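Leucine aminopeptidase (Legionella pneumophila, PDB 5GNE) probably removes amino-terminal residues from peptides as a zinc-dependent aminopeptidase of the M28 family. Local coordinates at residues Q139-Q144 with V173-G178; A268-N273 with D339-H344; A314-V319 with T328-A333. One frame throughout, in Å; residues are numbered along the deposited sequence.

Contact 1 (Q139-Q144 with V173-G178); sequences QWFKQQ and VVTVIG
F141 and V173 carry this contact, which is apolar throughout. The phenyl ring meets V173 at its edge: CG1 of V173 lies near the ring plane, 3.6 Å from CD1 of F141, and the two side chains run past one another head to tail. With CG anti to the backbone N (chi1 177°), the ring of F141 leans from the helix toward the sheet. T175, two residues along the same strand and facing the same way, extends the patch, its CG2 standing 4.1 Å from CE1 of F141 and approaching the ring obliquely. A second apolar touch comes from the base of K142, whose CB sits 3.8 Å from CG1 of V173. That methyl is therefore shared by the ring edge and by CB and CG of K142, whose side chain runs across that of V173.

The polar ends in the patch are bound by other partners. K142 turns its ammonium away from V173, the chain bending at its last torsion (chi4 -77°), and NZ forms a salt bridge with D146 and a hydrogen bond with S159. T175 OG1 is hydrogen-bonded to the carbonyl O of F232, and the other branch, CG2, faces F141.

Locally the helix runs almost parallel to the strand, at 9° with 8.8 Å between axes, as in the helix-on-sheet layer of an alpha/beta fold. Helix 132-151 thus lies on the mixed sheet over strand 170-177, which has antiparallel neighbours in strands 157-164 and 230-235. F161 of the former and A234 of the latter join the apolar layer, and L213 of helix 202-221 also packs on F141.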
ATOM      1  N   GLN A 139      -4.666  15.704   0.571  1.00 55.99           N
ATOM      2  CA  GLN A 139      -5.756  16.490   1.158  1.00 61.59           C
ATOM      3  C   GLN A 139      -7.093  16.114   0.564  1.00 54.83           C
ATOM      4  O   GLN A 139      -8.091  16.009   1.273  1.00 63.07           O
ATOM      5  CB  GLN A 139      -5.509  17.991   0.997  1.00 53.86           C
ATOM      6  CG  GLN A 139      -4.280  18.439   1.736  1.00 57.77           C
ATOM      7  CD  GLN A 139      -3.881  19.848   1.420  1.00 66.69           C
ATOM      8  OE1 GLN A 139      -4.000  20.304   0.284  1.00 78.61           O
ATOM      9  NE2 GLN A 139      -3.395  20.557   2.429  1.00 71.27           N
ATOM     10  N   TRP A 140      -7.109  15.940  -0.747  1.00 51.21           N
ATOM     11  CA  TRP A 140      -8.292  15.469  -1.452  1.00 53.11           C
ATOM     12  C   TRP A 140      -8.855  14.176  -0.836  1.00 58.25           C
ATOM     13  O   TRP A 140     -10.042  14.076  -0.517  1.00 60.39           O
ATOM     14  CB  TRP A 140      -7.964  15.277  -2.931  1.00 52.04           C
ATOM     15  CG  TRP A 140      -9.145  14.916  -3.747  1.00 56.95           C
ATOM     16  CD1 TRP A 140     -10.094  15.770  -4.240  1.00 59.58           C
ATOM     17  CD2 TRP A 140      -9.511  13.607  -4.192  1.00 58.88           C
ATOM     18  NE1 TRP A 140     -11.026  15.073  -4.958  1.00 62.22           N
ATOM     19  CE2 TRP A 140     -10.702  13.742  -4.941  1.00 63.28           C
ATOM     20  CE3 TRP A 140      -8.951  12.333  -4.030  1.00 57.43           C
ATOM     21  CZ2 TRP A 140     -11.344  12.653  -5.532  1.00 64.05           C
ATOM     22  CZ3 TRP A 140      -9.596  11.245  -4.611  1.00 61.92           C
ATOM     23  CH2 TRP A 140     -10.782  11.413  -5.350  1.00 66.20           C
ATOM     24  N   PHE A 141      -7.986  13.189  -0.680  1.00 54.95           N
ATOM     25  CA  PHE A 141      -8.378  11.898  -0.160  1.00 49.44           C
ATOM     26  C   PHE A 141      -9.049  12.031   1.192  1.00 47.29           C
ATOM     27  O   PHE A 141     -10.119  11.462   1.418  1.00 49.35           O
ATOM     28  CB  PHE A 141      -7.149  10.985  -0.048  1.00 44.32           C
ATOM     29  CG  PHE A 141      -7.436   9.637   0.539  1.00 38.93           C
ATOM     30  CD1 PHE A 141      -7.356   9.433   1.912  1.00 36.73           C
ATOM     31  CD2 PHE A 141      -7.752   8.570  -0.284  1.00 39.18           C
ATOM     32  CE1 PHE A 141      -7.614   8.197   2.467  1.00 42.79           C
ATOM     33  CE2 PHE A 141      -7.999   7.316   0.241  1.00 42.68           C
ATOM     34  CZ  PHE A 141      -7.934   7.124   1.633  1.00 50.40           C
ATOM     35  N   LYS A 142      -8.440  12.828   2.071  1.00 58.21           N
ATOM     36  CA  LYS A 142      -8.950  13.013   3.431  1.00 55.50           C
ATOM     37  C   LYS A 142     -10.357  13.572   3.362  1.00 52.15           C
ATOM     38  O   LYS A 142     -11.272  13.120   4.051  1.00 53.94           O
ATOM     39  CB  LYS A 142      -8.044  13.941   4.249  1.00 42.89           C
ATOM     40  CG  LYS A 142      -8.356  13.896   5.750  1.00 49.62           C
ATOM     41  CD  LYS A 142      -7.756  15.053   6.541  1.00 51.97           C
ATOM     42  CE  LYS A 142      -8.127  14.943   8.016  1.00 53.51           C
ATOM     43  NZ  LYS A 142      -9.540  15.371   8.272  1.00 62.09           N
ATOM     44  N   GLN A 143     -10.510  14.582   2.532  1.00 52.45           N
ATOM     45  CA  GLN A 143     -11.785  15.257   2.393  1.00 57.94           C
ATOM     46  C   GLN A 143     -12.842  14.347   1.762  1.00 56.56           C
ATOM     47  O   GLN A 143     -14.019  14.432   2.122  1.00 54.82           O
ATOM     48  CB  GLN A 143     -11.583  16.540   1.598  1.00 62.78           C
ATOM     49  CG  GLN A 143     -12.793  17.055   0.898  1.00 83.97           C
ATOM     50  CD  GLN A 143     -12.416  18.150  -0.057  1.00112.06           C
ATOM     51  OE1 GLN A 143     -11.967  19.218   0.359  1.00124.70           O
ATOM     52  NE2 GLN A 143     -12.543  17.878  -1.353  1.00118.48           N
ATOM     53  N   GLN A 144     -12.434  13.468   0.841  1.00 56.78           N
ATOM     54  CA  GLN A 144     -13.370  12.475   0.281  1.00 53.00           C
ATOM     55  C   GLN A 144     -13.924  11.568   1.380  1.00 51.90           C
ATOM     56  O   GLN A 144     -15.088  11.179   1.358  1.00 53.20           O
ATOM     57  CB  GLN A 144     -12.712  11.606  -0.789  1.00 46.01           C
ATOM     58  CG  GLN A 144     -12.239  12.335  -2.015  1.00 51.78           C
ATOM     59  CD  GLN A 144     -13.368  13.001  -2.768  1.00 62.69           C
ATOM     60  OE1 GLN A 144     -13.443  14.225  -2.811  1.00 68.17           O
ATOM     61  NE2 GLN A 144     -14.255  12.201  -3.358  1.00 57.88           N
ATOM     62  N   VAL A 173      -2.513   9.715   4.930  1.00 43.24           N
ATOM     63  CA  VAL A 173      -3.830   9.941   5.492  1.00 30.97           C
ATOM     64  C   VAL A 173      -4.405   8.650   6.028  1.00 44.77           C
ATOM     65  O   VAL A 173      -4.556   7.673   5.291  1.00 47.88           O
ATOM     66  CB  VAL A 173      -4.787  10.505   4.449  1.00 41.51           C
ATOM     67  CG1 VAL A 173      -6.162  10.743   5.076  1.00 40.87           C
ATOM     68  CG2 VAL A 173      -4.217  11.779   3.816  1.00 33.73           C
ATOM     69  N   VAL A 174      -4.738   8.661   7.318  1.00 40.58           N
ATOM     70  CA  VAL A 174      -5.324   7.523   8.002  1.00 37.10           C
ATOM     71  C   VAL A 174      -6.790   7.851   8.283  1.00 48.31           C
ATOM     72  O   VAL A 174      -7.091   8.901   8.847  1.00 53.39           O
ATOM     73  CB  VAL A 174      -4.580   7.232   9.329  1.00 43.46           C
ATOM     74  CG1 VAL A 174      -5.217   6.064  10.110  1.00 33.60           C
ATOM     75  CG2 VAL A 174      -3.119   6.950   9.061  1.00 41.20           C
ATOM     76  N   THR A 175      -7.701   6.969   7.869  1.00 47.08           N
ATOM     77  CA  THR A 175      -9.123   7.108   8.186  1.00 34.47           C
ATOM     78  C   THR A 175      -9.609   5.804   8.790  1.00 40.86           C
ATOM     79  O   THR A 175      -8.986   4.757   8.583  1.00 39.08           O
ATOM     80  CB  THR A 175      -9.968   7.415   6.976  1.00 39.01           C
ATOM     81  OG1 THR A 175     -10.108   6.221   6.192  1.00 50.06           O
ATOM     82  CG2 THR A 175      -9.340   8.536   6.156  1.00 35.78           C
ATOM     83  N   VAL A 176     -10.676   5.876   9.583  1.00 38.75           N
ATOM     84  CA  VAL A 176     -11.213   4.689  10.227  1.00 35.90           C
ATOM     85  C   VAL A 176     -12.712   4.774  10.348  1.00 40.51           C
ATOM     86  O   VAL A 176     -13.257   5.805  10.724  1.00 42.87           O
ATOM     87  CB  VAL A 176     -10.607   4.450  11.654  1.00 49.88           C
ATOM     88  CG1 VAL A 176     -10.775   5.661  12.547  1.00 43.82           C
ATOM     89  CG2 VAL A 176     -11.242   3.222  12.308  1.00 43.77           C
ATOM     90  N   ILE A 177     -13.383   3.674  10.039  1.00 49.44           N
ATOM     91  CA  ILE A 177     -14.807   3.587  10.285  1.00 44.73           C
ATOM     92  C   ILE A 177     -15.050   2.634  11.464  1.00 50.29           C
ATOM     93  O   ILE A 177     -14.582   1.477  11.477  1.00 45.69           O
ATOM     94  CB  ILE A 177     -15.562   3.112   9.046  1.00 41.43           C
ATOM     95  CG1 ILE A 177     -15.237   3.995   7.845  1.00 41.55           C
ATOM     96  CG2 ILE A 177     -17.054   3.159   9.295  1.00 45.12           C
ATOM     97  CD1 ILE A 177     -15.841   3.482   6.592  1.00 37.66           C
ATOM     98  N   GLY A 178     -15.783   3.132  12.453  1.00 45.80           N
ATOM     99  CA  GLY A 178     -16.063   2.379  13.653  1.00 40.74           C
ATOM    100  C   GLY A 178     -14.944   2.536  14.669  1.00 44.07           C
ATOM    101  O   GLY A 178     -14.409   1.544  15.147  1.00 46.56           O
TER

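Contact 2 (A268-N273 with D339-H344); sequences AGYRAN and DNPYVH
Beginning at D339, it is the backbone that meets Y270: the carbonyl O of D339 lies at the edge of the tyrosine ring, near its plane and 3.3 Å from CE2.

N340 follows with the main contact. Its carboxamide is stacked over one face of the Y270 ring, the two planes 24° apart, with CG offset toward the rim; its CB is 3.6 Å from CD2 of Y270. Having CG anti to the backbone N (chi1 -176°) carries the amide over the ring. Both ends of that amide are held. OD1 accepts from the backbone N of Y342 at 2.8 Å, the donor tilted 30° from the carbonyl plane, which makes an Asx turn, while ND2 is hydrogen-bonded to D203. These bonds fix the rotation of the group that lies against the tyrosine.

P341 comes next, its CD 3.7 Å from OH of Y270, with the two side chains crossing at about a right angle. Y342 adds a looser touch, CE2 lying 4.1 Å from CE1 of Y270, and its own ring has CG of P341 over one face. N340 to V343 form a type I beta turn, and the Asx turn overlaps its first three residues. The segment ends at H344, a zinc ligand together with D204 and E239.

The contact joins two loops on the surface, one running from strand 259-264 to strand 279-282, the other from strand 328-332 to helix 355-373. D203, in helix 202-221, ties them together: it binds the N340 amide and the backbone N of G269, and also touches Y270.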
ATOM      1  N   ALA A 268      -4.044  -2.189  -8.965  1.00 41.59           N
ATOM      2  CA  ALA A 268      -5.242  -3.023  -9.017  1.00 46.44           C
ATOM      3  C   ALA A 268      -6.041  -2.894 -10.316  1.00 54.05           C
ATOM      4  O   ALA A 268      -7.227  -3.233 -10.336  1.00 54.25           O
ATOM      5  CB  ALA A 268      -6.126  -2.703  -7.848  1.00 33.26           C
ATOM      6  N   GLY A 269      -5.438  -2.346 -11.369  1.00 55.90           N
ATOM      7  CA  GLY A 269      -6.231  -1.969 -12.523  1.00 60.66           C
ATOM      8  C   GLY A 269      -5.786  -2.300 -13.931  1.00 66.18           C
ATOM      9  O   GLY A 269      -6.500  -2.002 -14.885  1.00 68.45           O
ATOM     10  N   TYR A 270      -4.631  -2.926 -14.078  1.00 63.14           N
ATOM     11  CA  TYR A 270      -4.100  -3.188 -15.402  1.00 53.91           C
ATOM     12  C   TYR A 270      -4.097  -4.662 -15.686  1.00 64.81           C
ATOM     13  O   TYR A 270      -3.593  -5.453 -14.893  1.00 66.27           O
ATOM     14  CB  TYR A 270      -2.693  -2.637 -15.552  1.00 62.33           C
ATOM     15  CG  TYR A 270      -1.997  -3.063 -16.834  1.00 66.64           C
ATOM     16  CD1 TYR A 270      -2.262  -2.435 -18.035  1.00 72.20           C
ATOM     17  CD2 TYR A 270      -1.055  -4.085 -16.833  1.00 67.57           C
ATOM     18  CE1 TYR A 270      -1.616  -2.803 -19.208  1.00 73.17           C
ATOM     19  CE2 TYR A 270      -0.408  -4.466 -18.000  1.00 74.02           C
ATOM     20  CZ  TYR A 270      -0.693  -3.821 -19.181  1.00 75.16           C
ATOM     21  OH  TYR A 270      -0.050  -4.200 -20.330  1.00 84.27           O
ATOM     22  N   ARG A 271      -4.674  -5.030 -16.823  1.00 67.01           N
ATOM     23  CA  ARG A 271      -4.590  -6.403 -17.263  1.00 70.68           C
ATOM     24  C   ARG A 271      -3.611  -6.521 -18.407  1.00 67.53           C
ATOM     25  O   ARG A 271      -3.621  -5.702 -19.313  1.00 70.59           O
ATOM     26  CB  ARG A 271      -5.952  -6.947 -17.678  1.00 72.60           C
ATOM     27  CG  ARG A 271      -6.908  -7.075 -16.529  1.00 68.66           C
ATOM     28  CD  ARG A 271      -8.023  -7.997 -16.924  1.00 76.87           C
ATOM     29  NE  ARG A 271      -9.088  -8.063 -15.934  1.00 69.70           N
ATOM     30  CZ  ARG A 271     -10.344  -8.354 -16.238  1.00 74.78           C
ATOM     31  NH1 ARG A 271     -10.664  -8.622 -17.496  1.00 83.05           N
ATOM     32  NH2 ARG A 271     -11.270  -8.405 -15.294  1.00 76.79           N
ATOM     33  N   ALA A 272      -2.730  -7.509 -18.322  1.00 70.75           N
ATOM     34  CA  ALA A 272      -1.761  -7.764 -19.380  1.00 78.76           C
ATOM     35  C   ALA A 272      -2.514  -8.208 -20.641  1.00 88.05           C
ATOM     36  O   ALA A 272      -2.305  -7.661 -21.725  1.00 88.81           O
ATOM     37  CB  ALA A 272      -0.756  -8.812 -18.942  1.00 69.89           C
ATOM     38  N   ASN A 273      -3.371  -9.217 -20.486  1.00 88.70           N
ATOM     39  CA  ASN A 273      -4.354  -9.583 -21.504  1.00 86.61           C
ATOM     40  C   ASN A 273      -5.733  -9.133 -21.038  1.00 76.94           C
ATOM     41  O   ASN A 273      -6.267  -9.673 -20.073  1.00 60.97           O
ATOM     42  CB  ASN A 273      -4.334 -11.088 -21.767  1.00 98.75           C
ATOM     43  CG  ASN A 273      -2.927 -11.659 -21.764  1.00107.72           C
ATOM     44  OD1 ASN A 273      -2.125 -11.377 -22.659  1.00109.69           O
ATOM     45  ND2 ASN A 273      -2.621 -12.471 -20.761  1.00107.35           N
ATOM     46  N   ASP A 339       4.045  -7.988 -16.940  1.00 97.17           N
ATOM     47  CA  ASP A 339       3.932  -6.791 -16.110  1.00 92.26           C
ATOM     48  C   ASP A 339       3.115  -5.676 -16.686  1.00 94.27           C
ATOM     49  O   ASP A 339       2.594  -5.757 -17.793  1.00104.66           O
ATOM     50  CB  ASP A 339       5.317  -6.183 -15.882  1.00102.26           C
ATOM     51  CG  ASP A 339       6.162  -6.992 -14.964  1.00114.98           C
ATOM     52  OD1 ASP A 339       5.586  -7.825 -14.242  1.00120.27           O
ATOM     53  OD2 ASP A 339       7.403  -6.825 -15.000  1.00117.09           O
ATOM     54  N   ASN A 340       2.985  -4.628 -15.885  1.00 86.14           N
ATOM     55  CA  ASN A 340       2.606  -3.337 -16.408  1.00 72.34           C
ATOM     56  C   ASN A 340       3.908  -2.656 -16.848  1.00 72.95           C
ATOM     57  O   ASN A 340       4.666  -2.182 -16.015  1.00 74.91           O
ATOM     58  CB  ASN A 340       1.850  -2.524 -15.365  1.00 69.87           C
ATOM     59  CG  ASN A 340       1.357  -1.203 -15.903  1.00 75.70           C
ATOM     60  OD1 ASN A 340       1.822  -0.715 -16.934  1.00 87.38           O
ATOM     61  ND2 ASN A 340       0.369  -0.643 -15.239  1.00 74.45           N
ATOM     62  N   PRO A 341       4.179  -2.621 -18.163  1.00 77.84           N
ATOM     63  CA  PRO A 341       5.413  -1.985 -18.646  1.00 65.99           C
ATOM     64  C   PRO A 341       5.394  -0.472 -18.512  1.00 67.05           C
ATOM     65  O   PRO A 341       6.426   0.152 -18.717  1.00 72.21           O
ATOM     66  CB  PRO A 341       5.459  -2.388 -20.123  1.00 69.75           C
ATOM     67  CG  PRO A 341       4.018  -2.540 -20.503  1.00 73.03           C
ATOM     68  CD  PRO A 341       3.341  -3.115 -19.275  1.00 73.15           C
ATOM     69  N   TYR A 342       4.249   0.111 -18.168  1.00 68.26           N
ATOM     70  CA  TYR A 342       4.130   1.565 -18.171  1.00 67.13           C
ATOM     71  C   TYR A 342       4.314   2.235 -16.806  1.00 64.75           C
ATOM     72  O   TYR A 342       4.413   3.465 -16.740  1.00 63.90           O
ATOM     73  CB  TYR A 342       2.765   1.979 -18.732  1.00 69.47           C
ATOM     74  CG  TYR A 342       2.350   1.294 -20.020  1.00 82.74           C
ATOM     75  CD1 TYR A 342       2.831   1.721 -21.254  1.00 90.84           C
ATOM     76  CD2 TYR A 342       1.444   0.242 -20.005  1.00 85.49           C
ATOM     77  CE1 TYR A 342       2.432   1.100 -22.438  1.00 88.72           C
ATOM     78  CE2 TYR A 342       1.044  -0.382 -21.176  1.00 87.86           C
ATOM     79  CZ  TYR A 342       1.538   0.047 -22.393  1.00 87.69           C
ATOM     80  OH  TYR A 342       1.123  -0.577 -23.557  1.00 92.26           O
ATOM     81  N   VAL A 343       4.376   1.453 -15.724  1.00 59.32           N
ATOM     82  CA  VAL A 343       4.508   2.045 -14.391  1.00 59.97           C
ATOM     83  C   VAL A 343       5.758   2.915 -14.289  1.00 60.78           C
ATOM     84  O   VAL A 343       6.790   2.599 -14.860  1.00 57.82           O
ATOM     85  CB  VAL A 343       4.526   0.970 -13.279  1.00 58.35           C
ATOM     86  CG1 VAL A 343       3.157   0.290 -13.183  1.00 53.65           C
ATOM     87  CG2 VAL A 343       5.633  -0.055 -13.535  1.00 47.20           C
ATOM     88  N   HIS A 344       5.628   4.015 -13.553  1.00 59.34           N
ATOM     89  CA  HIS A 344       6.675   5.025 -13.412  1.00 56.02           C
ATOM     90  C   HIS A 344       7.011   5.741 -14.716  1.00 60.62           C
ATOM     91  O   HIS A 344       8.093   6.312 -14.856  1.00 66.77           O
ATOM     92  CB  HIS A 344       7.951   4.413 -12.811  1.00 53.41           C
ATOM     93  CG  HIS A 344       7.714   3.641 -11.544  1.00 56.24           C
ATOM     94  ND1 HIS A 344       8.076   2.318 -11.401  1.00 65.23           N
ATOM     95  CD2 HIS A 344       7.146   4.003 -10.376  1.00 58.20           C
ATOM     96  CE1 HIS A 344       7.750   1.901 -10.193  1.00 58.03           C
ATOM     97  NE2 HIS A 344       7.175   2.900  -9.551  1.00 68.32           N
TER

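Contact 3 (A314-V319 with T328-A333); sequences ACSDHV and TTYPSA
The H318 imidazole is covered on both faces: Y330 CD2 lies over one, 3.5 Å above the plane and offset toward the rim, and V319 CG2 over the other. At its edge, near the plane, are T328 CG2 and the CB of S316. The H318 and Y330 rings meet obliquely, with planes at 48° and centroids 4.9 Å apart. At the edge of the Y330 ring sits the sulfur of C315, SG being 3.9 Å from CE2 in a Cys sulfur-aromatic contact. S316 CB also reaches this CE2, at 4.0 Å.

The contact joins the segment leading into helix 318-323 to strand 328-332, a strand of the mixed sheet between 259-264 and 279-282. The preceding turn is pinned by the disulfide from C315 to C311 and brings S316 beside the zinc site of this M28 peptidase. S316 OG is hydrogen-bonded to the zinc ligand D266 and to Q264, while the Y330 hydroxyl bonds to the carbonyl O of D266. Side chain and backbone of one metal ligand are thus braced from the two segments.

H318 has its CG flanked by both backbone branches, N and C (chi1 65°), which folds the imidazole back toward S316 and across the tyrosine. Its CB is packed 3.5 Å from CG2 of T328, whose side chain lies crosswise to that of H318.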
ATOM      1  N   ALA A 314      11.628  -4.819  -0.554  1.00 48.02           N
ATOM      2  CA  ALA A 314      10.958  -3.536  -0.253  1.00 46.23           C
ATOM      3  C   ALA A 314       9.968  -3.221  -1.367  1.00 43.06           C
ATOM      4  O   ALA A 314       9.886  -2.116  -1.897  1.00 39.08           O
ATOM      5  CB  ALA A 314      11.968  -2.418  -0.093  1.00 34.84           C
ATOM      6  N   CYS A 315       9.244  -4.259  -1.720  1.00 40.60           N
ATOM      7  CA  CYS A 315       8.317  -4.262  -2.818  1.00 45.44           C
ATOM      8  C   CYS A 315       7.238  -3.187  -2.704  1.00 50.31           C
ATOM      9  O   CYS A 315       6.989  -2.422  -3.653  1.00 46.20           O
ATOM     10  CB  CYS A 315       7.690  -5.637  -2.876  1.00 47.25           C
ATOM     11  SG  CYS A 315       6.300  -5.743  -4.161  1.00 63.75           S
ATOM     12  N   SER A 316       6.603  -3.113  -1.540  1.00 39.06           N
ATOM     13  CA  SER A 316       5.517  -2.171  -1.381  1.00 35.90           C
ATOM     14  C   SER A 316       5.183  -2.022   0.089  1.00 33.29           C
ATOM     15  O   SER A 316       5.814  -2.667   0.931  1.00 41.05           O
ATOM     16  CB  SER A 316       4.296  -2.633  -2.178  1.00 37.92           C
ATOM     17  OG  SER A 316       3.340  -1.594  -2.269  1.00 46.21           O
ATOM     18  N   ASP A 317       4.173  -1.213   0.403  1.00 34.55           N
ATOM     19  CA  ASP A 317       3.971  -0.784   1.788  1.00 33.08           C
ATOM     20  C   ASP A 317       3.715  -1.929   2.766  1.00 41.79           C
ATOM     21  O   ASP A 317       3.998  -1.793   3.953  1.00 37.01           O
ATOM     22  CB  ASP A 317       2.834   0.236   1.851  1.00 31.50           C
ATOM     23  CG  ASP A 317       3.141   1.470   1.016  1.00 39.22           C
ATOM     24  OD1 ASP A 317       4.126   2.149   1.355  1.00 37.35           O
ATOM     25  OD2 ASP A 317       2.411   1.761   0.025  1.00 37.04           O
ATOM     26  N   HIS A 318       3.176  -3.045   2.268  1.00 39.82           N
ATOM     27  CA  HIS A 318       2.930  -4.213   3.101  1.00 36.06           C
ATOM     28  C   HIS A 318       4.182  -4.619   3.882  1.00 34.20           C
ATOM     29  O   HIS A 318       4.086  -5.042   5.034  1.00 35.02           O
ATOM     30  CB  HIS A 318       2.415  -5.384   2.256  1.00 36.40           C
ATOM     31  CG  HIS A 318       3.401  -5.896   1.261  1.00 36.99           C
ATOM     32  ND1 HIS A 318       3.839  -5.142   0.191  1.00 40.52           N
ATOM     33  CD2 HIS A 318       4.049  -7.083   1.175  1.00 36.46           C
ATOM     34  CE1 HIS A 318       4.712  -5.840  -0.514  1.00 33.84           C
ATOM     35  NE2 HIS A 318       4.857  -7.021   0.063  1.00 41.59           N
ATOM     36  N   VAL A 319       5.340  -4.408   3.268  1.00 33.54           N
ATOM     37  CA  VAL A 319       6.646  -4.703   3.868  1.00 34.22           C
ATOM     38  C   VAL A 319       6.841  -4.022   5.221  1.00 36.08           C
ATOM     39  O   VAL A 319       7.383  -4.625   6.148  1.00 38.99           O
ATOM     40  CB  VAL A 319       7.778  -4.322   2.878  1.00 44.91           C
ATOM     41  CG1 VAL A 319       9.128  -4.213   3.557  1.00 29.30           C
ATOM     42  CG2 VAL A 319       7.831  -5.362   1.754  1.00 29.62           C
ATOM     43  N   THR A 328      -0.308  -9.627   6.868  1.00 40.62           N
ATOM     44  CA  THR A 328      -0.349  -8.864   5.653  1.00 34.99           C
ATOM     45  C   THR A 328      -0.767  -9.711   4.473  1.00 39.44           C
ATOM     46  O   THR A 328      -0.362 -10.850   4.359  1.00 53.57           O
ATOM     47  CB  THR A 328       1.048  -8.253   5.443  1.00 44.09           C
ATOM     48  OG1 THR A 328       1.080  -6.926   5.995  1.00 45.46           O
ATOM     49  CG2 THR A 328       1.456  -8.212   4.023  1.00 49.41           C
ATOM     50  N   THR A 329      -1.607  -9.162   3.607  1.00 40.60           N
ATOM     51  CA  THR A 329      -1.887  -9.802   2.322  1.00 35.11           C
ATOM     52  C   THR A 329      -1.885  -8.763   1.194  1.00 37.61           C
ATOM     53  O   THR A 329      -2.242  -7.601   1.410  1.00 38.69           O
ATOM     54  CB  THR A 329      -3.231 -10.554   2.341  1.00 37.81           C
ATOM     55  OG1 THR A 329      -3.416 -11.206   1.081  1.00 43.94           O
ATOM     56  CG2 THR A 329      -4.391  -9.605   2.549  1.00 32.68           C
ATOM     57  N   TYR A 330      -1.478  -9.174   0.001  1.00 35.15           N
ATOM     58  CA  TYR A 330      -1.289  -8.244  -1.117  1.00 39.88           C
ATOM     59  C   TYR A 330      -1.781  -8.822  -2.455  1.00 45.16           C
ATOM     60  O   TYR A 330      -1.043  -9.519  -3.144  1.00 50.90           O
ATOM     61  CB  TYR A 330       0.201  -7.832  -1.185  1.00 37.81           C
ATOM     62  CG  TYR A 330       0.636  -6.886  -2.306  1.00 35.48           C
ATOM     63  CD1 TYR A 330      -0.277  -6.169  -3.085  1.00 39.90           C
ATOM     64  CD2 TYR A 330       1.982  -6.711  -2.573  1.00 41.86           C
ATOM     65  CE1 TYR A 330       0.157  -5.332  -4.111  1.00 34.07           C
ATOM     66  CE2 TYR A 330       2.422  -5.876  -3.584  1.00 31.93           C
ATOM     67  CZ  TYR A 330       1.511  -5.198  -4.348  1.00 36.29           C
ATOM     68  OH  TYR A 330       1.982  -4.363  -5.333  1.00 42.47           O
ATOM     69  N   PRO A 331      -3.051  -8.561  -2.816  1.00 46.24           N
ATOM     70  CA  PRO A 331      -3.522  -8.957  -4.158  1.00 39.45           C
ATOM     71  C   PRO A 331      -3.014  -7.988  -5.239  1.00 43.19           C
ATOM     72  O   PRO A 331      -3.046  -6.766  -5.040  1.00 42.23           O
ATOM     73  CB  PRO A 331      -5.048  -8.898  -4.022  1.00 35.08           C
ATOM     74  CG  PRO A 331      -5.283  -7.821  -2.989  1.00 31.88           C
ATOM     75  CD  PRO A 331      -4.121  -7.933  -2.011  1.00 34.39           C
ATOM     76  N   SER A 332      -2.570  -8.517  -6.376  1.00 47.12           N
ATOM     77  CA  SER A 332      -2.026  -7.675  -7.438  1.00 48.23           C
ATOM     78  C   SER A 332      -2.604  -7.939  -8.852  1.00 56.55           C
ATOM     79  O   SER A 332      -2.913  -9.069  -9.222  1.00 53.80           O
ATOM     80  CB  SER A 332      -0.514  -7.846  -7.451  1.00 59.57           C
ATOM     81  OG  SER A 332       0.077  -6.971  -8.377  1.00 76.89           O
ATOM     82  N   ALA A 333      -2.710  -6.868  -9.637  1.00 51.81           N
ATOM     83  CA  ALA A 333      -3.209  -6.907 -11.010  1.00 54.85           C
ATOM     84  C   ALA A 333      -2.392  -7.776 -11.974  1.00 59.20           C
ATOM     85  O   ALA A 333      -2.954  -8.368 -12.891  1.00 54.02           O
ATOM     86  CB  ALA A 333      -3.306  -5.475 -11.565  1.00 50.20           C
TER

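How the contacts relate
Along the chain contact 1 closes first; contact 3 then falls inside the long loop closed by contact 2. Contacts 1 and 3 use different strands of the same mixed sheet, 170-177 and 328-332, with centres 21 Å apart and no touch. Contact 1 is also separate from contact 2, whose centre lies 27 Å away. Contacts 2 and 3, with centres 15 Å apart, do meet: CB of A333 packs 3.3 Å from the O of Y270. Segment 339-344 follows strand 328-332 and delivers H344 to the zinc site. Contacts 2 and 3 both border the metal centre, through H344 and S316, while contact 1 joins a helix to the sheet at a distance.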